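PDB 6CTZ: gentamicin resistance protein from Enterococcus gallinarum, which probably transfers a phosphate group from a guanine nucleotide to the 2''-hydroxyl of aminoglycosides such as kanamycin and gentamicin, giving resistance to them. Local coordinates for residues A[140-145]-A[174-179]; A[227-232]-A[263-268]. The protein carries 2 engineered substitutions. All coordinates share one frame; numbering follows the deposited sequence.

Contact 1 (A[140-145]-A[174-179])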
loop_
_atom_site.group_PDB
_atom_site.type_symbol
_atom_site.label_atom_id
_atom_site.label_comp_id
_atom_site.label_asym_id
_atom_site.label_seq_id
_atom_site.Cartn_x
_atom_site.Cartn_y
_atom_site.Cartn_z
ATOM N N ASN A 140 -3.567 -10.342 -12.388
ATOM C CA ASN A 140 -2.422 -11.013 -12.996
ATOM C C ASN A 140 -1.281 -10.010 -13.115
ATOM O O ASN A 140 -1.329 -9.105 -13.953
ATOM C CB ASN A 140 -2.816 -11.554 -14.367
ATOM C CG ASN A 140 -1.710 -12.365 -15.019
ATOM O OD1 ASN A 140 -0.542 -11.969 -15.026
ATOM N ND2 ASN A 140 -2.077 -13.515 -15.573
ATOM N N LEU A 141 -0.246 -10.178 -12.286
ATOM C CA LEU A 141 0.796 -9.161 -12.199
ATOM C C LEU A 141 1.636 -9.089 -13.470
ATOM O O LEU A 141 2.076 -8.000 -13.860
ATOM C CB LEU A 141 1.661 -9.405 -10.963
ATOM C CG LEU A 141 2.660 -8.308 -10.617
ATOM C CD1 LEU A 141 1.974 -6.950 -10.621
ATOM C CD2 LEU A 141 3.299 -8.595 -9.266
ATOM N N LYS A 142 1.860 -10.223 -14.133
ATOM C CA LYS A 142 2.609 -10.201 -15.384
ATOM C C LYS A 142 1.910 -9.333 -16.423
ATOM O O LYS A 142 2.551 -8.520 -17.101
ATOM C CB LYS A 142 2.779 -11.625 -15.907
ATOM C CG LYS A 142 3.632 -11.714 -17.157
ATOM C CD LYS A 142 3.675 -13.132 -17.704
ATOM C CE LYS A 142 4.581 -13.226 -18.923
ATOM N NZ LYS A 142 4.705 -14.627 -19.428
ATOM N N ASN A 143 0.590 -9.471 -16.541
ATOM C CA ASN A 143 -0.155 -8.678 -17.515
ATOM C C ASN A 143 -0.195 -7.200 -17.127
ATOM O O ASN A 143 -0.164 -6.325 -17.998
ATOM C CB ASN A 143 -1.565 -9.242 -17.665
ATOM C CG ASN A 143 -2.423 -8.407 -18.584
ATOM O OD1 ASN A 143 -2.239 -8.416 -19.803
ATOM N ND2 ASN A 143 -3.369 -7.677 -18.007
ATOM N N LYS A 144 -0.265 -6.903 -15.828
ATOM C CA LYS A 144 -0.246 -5.510 -15.386
ATOM C C LYS A 144 1.069 -4.833 -15.763
ATOM O O LYS A 144 1.083 -3.678 -16.202
ATOM C CB LYS A 144 -0.471 -5.448 -13.876
ATOM C CG LYS A 144 -0.550 -4.041 -13.297
ATOM C CD LYS A 144 -0.927 -4.086 -11.822
ATOM C CE LYS A 144 -1.141 -2.689 -11.259
ATOM N NZ LYS A 144 -1.627 -2.722 -9.847
ATOM N N ILE A 145 2.186 -5.546 -15.606
ATOM C CA ILE A 145 3.483 -4.970 -15.944
ATOM C C ILE A 145 3.646 -4.849 -17.456
ATOM O O ILE A 145 4.278 -3.903 -17.947
ATOM C CB ILE A 145 4.593 -5.784 -15.255
ATOM C CG1 ILE A 145 4.510 -5.564 -13.740
ATOM C CG2 ILE A 145 5.980 -5.427 -15.813
ATOM C CD1 ILE A 145 5.254 -6.593 -12.901
ATOM N N SER A 174 14.015 -7.991 -18.103
ATOM C CA SER A 174 14.515 -8.917 -17.090
ATOM C C SER A 174 13.373 -9.533 -16.290
ATOM O O SER A 174 13.421 -10.719 -15.933
ATOM C CB SER A 174 15.511 -8.210 -16.172
ATOM O OG SER A 174 16.720 -7.940 -16.863
ATOM N N TYR A 175 12.333 -8.751 -16.005
ATOM C CA TYR A 175 11.160 -9.323 -15.357
ATOM C C TYR A 175 10.405 -10.233 -16.319
ATOM O O TYR A 175 10.159 -11.406 -16.016
ATOM C CB TYR A 175 10.240 -8.219 -14.821
ATOM C CG TYR A 175 8.928 -8.767 -14.305
ATOM C CD1 TYR A 175 8.839 -9.329 -13.036
ATOM C CD2 TYR A 175 7.792 -8.764 -15.102
ATOM C CE1 TYR A 175 7.649 -9.855 -12.567
ATOM C CE2 TYR A 175 6.603 -9.293 -14.651
ATOM C CZ TYR A 175 6.530 -9.828 -13.378
ATOM O OH TYR A 175 5.344 -10.356 -12.918
ATOM N N MET A 176 10.051 -9.707 -17.497
ATOM C CA MET A 176 9.084 -10.384 -18.357
ATOM C C MET A 176 9.604 -11.710 -18.901
ATOM O O MET A 176 8.810 -12.634 -19.116
ATOM C CB MET A 176 8.653 -9.465 -19.505
ATOM C CG MET A 176 7.828 -8.257 -19.060
ATOM S SD MET A 176 6.195 -8.635 -18.367
ATOM C CE MET A 176 5.521 -9.710 -19.624
ATOM N N THR A 177 10.913 -11.835 -19.124
ATOM C CA THR A 177 11.459 -13.020 -19.783
ATOM C C THR A 177 11.914 -14.113 -18.821
ATOM O O THR A 177 12.441 -15.131 -19.281
ATOM C CB THR A 177 12.621 -12.645 -20.714
ATOM O OG1 THR A 177 13.708 -12.125 -19.942
ATOM C CG2 THR A 177 12.180 -11.615 -21.738
ATOM N N HIS A 178 11.722 -13.950 -17.516
ATOM C CA HIS A 178 12.186 -14.944 -16.545
ATOM C C HIS A 178 11.017 -15.555 -15.790
ATOM O O HIS A 178 10.439 -14.890 -14.907
ATOM C CB HIS A 178 13.173 -14.325 -15.557
ATOM C CG HIS A 178 14.525 -14.067 -16.136
ATOM N ND1 HIS A 178 14.874 -12.856 -16.694
ATOM C CD2 HIS A 178 15.613 -14.864 -16.256
ATOM C CE1 HIS A 178 16.122 -12.915 -17.122
ATOM N NE2 HIS A 178 16.593 -14.123 -16.870
ATOM N N PRO A 179 10.644 -16.805 -16.082
ATOM C CA PRO A 179 9.570 -17.455 -15.308
ATOM C C PRO A 179 9.834 -17.494 -13.818
ATOM O O PRO A 179 8.879 -17.557 -13.031
ATOM C CB PRO A 179 9.512 -18.867 -15.909
ATOM C CG PRO A 179 10.027 -18.696 -17.293
ATOM C CD PRO A 179 11.093 -17.636 -17.212
#
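Tyr-175 and Ile-145 meet because each first torsion turns its side chain into the gap between the helices. Tyr-175 has CG anti to the backbone N (chi1 172°), which sends the ring across toward helix 141-155. Ile-145 has CG1 beside its backbone N and chi2 near trans, and this swings CD1 over the ring. The result is a CH-pi contact. Ile-145 CD1 is 3.8 Å from the Tyr-175 ring centroid, 26° off the ring normal and shifted toward the rim. CG2, the other branch of Ile-145, reaches Tyr-175 CD2 at 3.9 Å. The phenol oxygen goes further, to the start of helix 141-155. There Tyr-175 OH lies 3.7 Å from Lys-142 CA, near the ring plane.

The end of Met-176 turns toward helix 141-155. Its CE rests on the aliphatic chain of Lys-142, with Lys-142 CG and CE each 3.7 Å away. Its SD lies in plane at the edge of the Tyr-175 ring and 4.1 Å from Ile-145 CG2.

The first turn of helix 141-155 is capped by Asn-140, whose OD1 accepts from Asn-143 N (3.1 Å). The contact joins this N-terminal turn to the C-terminal end of helix 162-176. Phe-261 of helix 251-276 packs against Ile-145 and Leu-141. Tyr-181 and Thr-182 of helix 179-182 pack against Tyr-175.

Contact 2 (A[227-232]-A[263-268]). With KAN (kanamycin a), chain E.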
loop_
_atom_site.group_PDB
_atom_site.type_symbol
_atom_site.label_atom_id
_atom_site.label_comp_id
_atom_site.label_asym_id
_atom_site.label_seq_id
_atom_site.Cartn_x
_atom_site.Cartn_y
_atom_site.Cartn_z
ATOM N N TYR A 227 6.404 -6.995 -0.605
ATOM C CA TYR A 227 7.708 -6.522 -0.172
ATOM C C TYR A 227 8.116 -5.190 -0.798
ATOM O O TYR A 227 9.130 -4.630 -0.374
ATOM C CB TYR A 227 8.787 -7.552 -0.511
ATOM C CG TYR A 227 8.721 -8.842 0.272
ATOM C CD1 TYR A 227 9.001 -8.868 1.637
ATOM C CD2 TYR A 227 8.438 -10.048 -0.363
ATOM C CE1 TYR A 227 8.972 -10.041 2.351
ATOM C CE2 TYR A 227 8.411 -11.243 0.349
ATOM C CZ TYR A 227 8.674 -11.228 1.705
ATOM O OH TYR A 227 8.673 -12.386 2.441
ATOM N N VAL A 228 7.370 -4.667 -1.783
ATOM C CA VAL A 228 7.886 -3.563 -2.604
ATOM C C VAL A 228 8.216 -2.330 -1.771
ATOM O O VAL A 228 9.283 -1.727 -1.948
ATOM C CB VAL A 228 6.970 -3.250 -3.804
ATOM C CG1 VAL A 228 5.612 -2.729 -3.375
ATOM C CG2 VAL A 228 7.648 -2.240 -4.735
ATOM N N TYR A 229 7.312 -1.925 -0.866
ATOM C CA TYR A 229 7.562 -0.731 -0.063
ATOM C C TYR A 229 8.374 -1.014 1.186
ATOM O O TYR A 229 8.997 -0.092 1.725
ATOM C CB TYR A 229 6.265 0.032 0.245
ATOM C CG TYR A 229 5.550 0.405 -1.031
ATOM C CD1 TYR A 229 6.132 1.272 -1.950
ATOM C CD2 TYR A 229 4.303 -0.134 -1.335
ATOM C CE1 TYR A 229 5.504 1.580 -3.142
ATOM C CE2 TYR A 229 3.665 0.176 -2.526
ATOM C CZ TYR A 229 4.275 1.029 -3.426
ATOM O OH TYR A 229 3.647 1.336 -4.607
ATOM N N LEU A 230 8.424 -2.266 1.639
ATOM C CA LEU A 230 9.445 -2.617 2.617
ATOM C C LEU A 230 10.832 -2.337 2.045
ATOM O O LEU A 230 11.689 -1.743 2.711
ATOM C CB LEU A 230 9.302 -4.084 3.042
ATOM C CG LEU A 230 8.001 -4.431 3.773
ATOM C CD1 LEU A 230 8.046 -5.862 4.296
ATOM C CD2 LEU A 230 7.671 -3.442 4.883
ATOM N N LEU A 231 11.067 -2.744 0.798
ATOM C CA LEU A 231 12.372 -2.506 0.196
ATOM C C LEU A 231 12.591 -1.018 -0.062
ATOM O O LEU A 231 13.634 -0.458 0.300
ATOM C CB LEU A 231 12.509 -3.319 -1.090
ATOM C CG LEU A 231 13.883 -3.243 -1.775
ATOM C CD1 LEU A 231 15.006 -3.618 -0.812
ATOM C CD2 LEU A 231 13.937 -4.124 -3.021
ATOM N N GLU A 232 11.603 -0.355 -0.659
ATOM C CA GLU A 232 11.764 1.042 -1.049
ATOM C C GLU A 232 11.877 1.953 0.171
ATOM O O GLU A 232 12.710 2.873 0.193
ATOM C CB GLU A 232 10.576 1.442 -1.932
ATOM C CG GLU A 232 10.639 2.793 -2.602
ATOM C CD GLU A 232 9.435 3.022 -3.505
ATOM O OE1 GLU A 232 9.201 2.205 -4.433
ATOM O OE2 GLU A 232 8.710 4.006 -3.270
ATOM N N THR A 263 11.533 -0.653 -9.390
ATOM C CA THR A 263 11.683 0.102 -10.635
ATOM C C THR A 263 10.321 0.422 -11.238
ATOM O O THR A 263 10.051 1.564 -11.628
ATOM C CB THR A 263 12.526 -0.683 -11.648
ATOM O OG1 THR A 263 13.827 -0.954 -11.102
ATOM C CG2 THR A 263 12.666 0.113 -12.969
ATOM N N PHE A 264 9.448 -0.581 -11.324
ATOM C CA PHE A 264 8.146 -0.355 -11.937
ATOM C C PHE A 264 7.315 0.617 -11.111
ATOM O O PHE A 264 6.549 1.410 -11.674
ATOM C CB PHE A 264 7.419 -1.687 -12.137
ATOM C CG PHE A 264 8.230 -2.710 -12.900
ATOM C CD1 PHE A 264 9.182 -2.315 -13.836
ATOM C CD2 PHE A 264 8.054 -4.063 -12.664
ATOM C CE1 PHE A 264 9.937 -3.259 -14.525
ATOM C CE2 PHE A 264 8.811 -5.008 -13.338
ATOM C CZ PHE A 264 9.745 -4.605 -14.276
ATOM N N ASP A 265 7.477 0.596 -9.785
ATOM C CA ASP A 265 6.806 1.583 -8.945
ATOM C C ASP A 265 7.263 3.001 -9.272
ATOM O O ASP A 265 6.445 3.928 -9.312
ATOM C CB ASP A 265 7.037 1.273 -7.467
ATOM C CG ASP A 265 6.356 2.275 -6.560
ATOM O OD1 ASP A 265 5.114 2.371 -6.606
ATOM O OD2 ASP A 265 7.058 2.980 -5.806
ATOM N N GLN A 266 8.551 3.199 -9.528
ATOM C CA GLN A 266 9.054 4.509 -9.875
ATOM C C GLN A 266 8.438 4.972 -11.197
ATOM O O GLN A 266 8.081 6.096 -11.312
ATOM C CB GLN A 266 10.569 4.555 -9.882
ATOM C CG GLN A 266 11.257 4.226 -8.585
ATOM C CD GLN A 266 10.725 4.973 -7.377
ATOM O OE1 GLN A 266 9.573 4.970 -7.118
ATOM N NE2 GLN A 266 11.550 5.559 -6.659
ATOM N N VAL A 267 8.286 4.094 -12.166
ATOM C CA VAL A 267 7.638 4.413 -13.430
ATOM C C VAL A 267 6.198 4.795 -13.161
ATOM O O VAL A 267 5.728 5.767 -13.682
ATOM C CB VAL A 267 7.657 3.186 -14.368
ATOM C CG1 VAL A 267 6.718 3.318 -15.530
ATOM C CG2 VAL A 267 9.043 2.950 -14.831
ATOM N N SER A 268 5.504 4.035 -12.345
ATOM C CA SER A 268 4.139 4.295 -12.010
ATOM C C SER A 268 3.966 5.651 -11.344
ATOM O O SER A 268 3.029 6.331 -11.617
ATOM C CB SER A 268 3.595 3.240 -11.078
ATOM O OG SER A 268 3.386 2.034 -11.725
HETATM C C1 KAN E . 6.527 7.314 -4.016
HETATM C C2 KAN E . 7.813 7.164 -4.829
HETATM C C3 KAN E . 9.010 7.372 -3.925
HETATM C C4 KAN E . 8.891 8.765 -3.326
HETATM C C5 KAN E . 7.584 8.920 -2.552
HETATM C C6 KAN E . 7.409 10.339 -2.020
HETATM C C7 KAN E . 3.391 4.049 -1.261
HETATM C C8 KAN E . 2.940 5.059 -2.312
HETATM C C9 KAN E . 4.132 5.493 -3.171
HETATM C C10 KAN E . 5.272 6.053 -2.319
HETATM C C11 KAN E . 5.667 5.054 -1.230
HETATM C C12 KAN E . 4.469 4.659 -0.374
HETATM C C13 KAN E . 1.032 5.225 -3.807
HETATM C C14 KAN E . -0.348 4.590 -3.854
HETATM C C15 KAN E . -0.241 3.234 -4.558
HETATM C C16 KAN E . 0.372 3.423 -5.940
HETATM C C17 KAN E . 1.695 4.154 -5.820
HETATM C C18 KAN E . 2.237 4.456 -7.209
HETATM N N1 KAN E . 6.125 10.417 -1.349
HETATM N N2 KAN E . 6.713 5.595 -0.369
HETATM N N3 KAN E . 2.240 3.626 -0.465
HETATM N N4 KAN E . -1.532 2.566 -4.680
HETATM O O5 KAN E . 6.434 8.567 -3.331
HETATM O O6 KAN E . 7.851 5.851 -5.396
HETATM O O7 KAN E . 10.232 7.263 -4.662
HETATM O O8 KAN E . 9.996 8.987 -2.448
HETATM O O9 KAN E . 6.461 6.222 -3.095
HETATM O O10 KAN E . 3.706 6.520 -4.081
HETATM O O11 KAN E . 1.939 4.388 -3.090
HETATM O O12 KAN E . 1.506 5.385 -5.141
HETATM O O13 KAN E . -0.833 4.479 -2.513
HETATM O O14 KAN E . 0.624 2.163 -6.587
HETATM O O15 KAN E . 3.488 5.141 -7.086
#
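Tyr-229 and Asp-265 are joined by a hydrogen bond. Tyr-229 OH donates to Asp-265 OD1 at 2.7 Å, coming from well above the carboxylate plane. The ring and carboxylate planes stand 79° apart. The other oxygen, Asp-265 OD2, lies 2.7 Å from Glu-232 OE1. Two acid oxygens this close suggest that one of the groups holds a proton.

These residues form part of the kanamycin pocket, the aminoglycoside-binding site of this phosphotransferase. The central ring of kanamycin lies on Tyr-229, with KAN C7 3.7 Å above the plane and over the centre of the phenol ring. Val-228 CG1 backs the opposite face, toward the rim. The sugar that carries KAN O6 and O7 is held by Gln-266, whose NE2 donates to KAN O7 at 2.9 Å. KAN O6 lies among Gln-266 OE1 (2.6 Å), Glu-232 OE2 (2.9 Å) and Asp-265 OD2 (3.0 Å). The third ring adds a weak bond from KAN O15 to Asp-265 OD1. Asp-192, Ser-194, Asp-217 and Asp-233 also hydrogen-bond kanamycin.

Torsions set these positions. Glu-232 is extended (chi1 -172°), which carries its carboxylate across to Asp-265. Gln-266 is bent at chi2, which curls its amide toward the sugar.

The axes of segments 228-232 and 263-268 cross at -91° and come no closer than 11.2 Å. Side chains and kanamycin bridge the space. Val-262 of helix 251-276 touches Val-228 and Glu-232. Leu-288 and Leu-289 of helix 279-296 pack on Gln-266, and helix 236-246 packs against helix 228-234.

After helix 2-11 the chain builds the five-stranded antiparallel sheet, with helix 46-62 between its strands, and then enters the helical part, where both contacts lie. Contact 1 closes a loop of 28 residues, mostly helix, by bringing the end of helix 162-176 back to the start of helix 141-155. The chain then runs through short strands, and contact 2 closes a second largely helical loop of 30 residues. The loops follow one another and neither nest nor cross. They still meet in space. Phe-264 of helix 251-276 touches Ile-145 and Tyr-175, tying the outer helical pair of contact 1 to the kanamycin pocket of contact 2.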